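Local coordinates for polysaccharide biosynthesis protein CapD (Bacillus thuringiensis HD-771, PDB 6BWC) that probably dehydrates UDP-N-acetylglucosamine with the help of bound NADP, at an early step of the pathway leading to CMP-pseudaminic acid, at residues S25-Q29 and E30-V34. The protein carries 2 engineered substitutions. Numbering follows the deposited sequence.
Sequences SNVLQ and EKPKV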
# COMPACT_ATOMS: atom_id res chain seq x y z
N SER C 25 29.76 -14.36 14.57
CA SER C 25 30.80 -14.79 15.50
C SER C 25 32.14 -14.07 15.25
O SER C 25 32.88 -13.80 16.19
CB SER C 25 30.96 -16.31 15.47
OG SER C 25 31.08 -16.77 14.14
N ASN C 26 32.43 -13.69 14.01
CA ASN C 26 33.70 -13.01 13.74
C ASN C 26 33.62 -11.60 14.27
O ASN C 26 34.54 -11.15 14.93
CB ASN C 26 34.09 -13.05 12.25
CG ASN C 26 34.71 -14.40 11.84
OD1 ASN C 26 35.85 -14.45 11.36
ND2 ASN C 26 33.96 -15.50 12.00
N VAL C 27 32.49 -10.93 14.01
CA VAL C 27 32.23 -9.59 14.54
C VAL C 27 32.18 -9.60 16.06
O VAL C 27 32.57 -8.64 16.70
CB VAL C 27 30.94 -8.93 13.92
CG1 VAL C 27 30.35 -7.82 14.79
CG2 VAL C 27 31.23 -8.38 12.54
N LEU C 28 31.70 -10.70 16.64
CA LEU C 28 31.59 -10.81 18.11
C LEU C 28 32.94 -10.80 18.85
O LEU C 28 33.00 -10.35 19.99
CB LEU C 28 30.75 -12.05 18.52
CG LEU C 28 29.22 -11.89 18.58
CD1 LEU C 28 28.52 -13.22 18.84
CD2 LEU C 28 28.77 -10.88 19.62
N GLN C 29 34.01 -11.29 18.22
CA GLN C 29 35.33 -11.28 18.86
C GLN C 29 36.02 -9.91 18.89
O GLN C 29 36.93 -9.72 19.71
CB GLN C 29 36.25 -12.35 18.26
CG GLN C 29 36.02 -13.73 18.88
CD GLN C 29 36.49 -14.86 17.99
OE1 GLN C 29 37.30 -14.66 17.07
NE2 GLN C 29 35.99 -16.07 18.26
N GLU C 30 35.61 -8.97 18.04
CA GLU C 30 36.04 -7.57 18.21
C GLU C 30 35.24 -6.79 19.27
O GLU C 30 35.51 -5.61 19.54
CB GLU C 30 36.01 -6.83 16.88
CG GLU C 30 37.13 -7.24 15.95
CD GLU C 30 36.94 -6.71 14.56
OE1 GLU C 30 36.40 -5.60 14.41
OE2 GLU C 30 37.33 -7.41 13.61
N LYS C 31 34.25 -7.44 19.87
CA LYS C 31 33.62 -6.98 21.10
C LYS C 31 32.84 -5.67 20.90
O LYS C 31 33.21 -4.64 21.42
CB LYS C 31 34.69 -6.89 22.20
CG LYS C 31 34.17 -7.10 23.62
CD LYS C 31 34.09 -8.57 24.00
CE LYS C 31 35.44 -9.17 24.41
NZ LYS C 31 35.42 -10.67 24.53
N PRO C 32 31.75 -5.71 20.12
CA PRO C 32 30.93 -4.54 19.81
C PRO C 32 29.88 -4.29 20.86
O PRO C 32 29.62 -5.18 21.68
CB PRO C 32 30.22 -4.97 18.53
CG PRO C 32 29.98 -6.43 18.74
CD PRO C 32 31.18 -6.93 19.51
N LYS C 33 29.24 -3.14 20.80
CA LYS C 33 28.23 -2.84 21.79
C LYS C 33 27.09 -3.83 21.72
O LYS C 33 26.76 -4.46 22.72
CB LYS C 33 27.68 -1.42 21.69
CG LYS C 33 26.68 -1.12 22.82
CD LYS C 33 26.68 0.35 23.24
CE LYS C 33 26.27 0.53 24.70
NZ LYS C 33 26.59 1.92 25.15
N VAL C 34 26.51 -3.96 20.52
CA VAL C 34 25.47 -4.94 20.25
C VAL C 34 25.62 -5.39 18.81
O VAL C 34 26.11 -4.64 17.99
CB VAL C 34 24.05 -4.38 20.51
CG1 VAL C 34 23.64 -3.34 19.47
CG2 VAL C 34 23.03 -5.48 20.56
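P32 sets CD of its ring against the carbonyl oxygens of V27 and L28 near the end of helix 18-29. CD of P32 is 3.6 Å from O of V27 and 3.9 Å from O of L28, while its CG reaches CG1 of V27 at 4.2 Å, a loose apolar touch. The chain leaves the helix at K31, whose phi is positive (67°), and P32 follows. Two backbone bonds, each reaching back three residues, lead into it: E30 N to V27 O, a weak one at 3.3 Å, and K31 N to L28 O at 3.2 Å. That three-residue reach is the spacing of a 3-10-type turn. E30 has CG anti to its own carbonyl carbon (chi1 -73°), and from there the extended chain carries the carboxylate toward K219 and F5. The carboxylate is held from outside the two segments: OE2 forms a salt bridge with K219 of helix 207-220, and OE1 accepts a bond from the backbone N of F5. Further out, V27 packs on F5 and L28 on F52, N58 and I59, whereas N26 ties its ND2 to the carbonyl of S22, one turn earlier. Backbone bonds join K31 to D7 and V34 to K8 and V10, leading the chain into strand 34-39, which runs parallel to its neighbour 9-13. Strand, helix and strand thus form a beta-alpha-beta crossover. A GxGxxG-like pattern where strand 9-13 turns into the helix, with backbone amides on NADP, is consistent with the first beta-alpha-beta unit of a Rossmann fold.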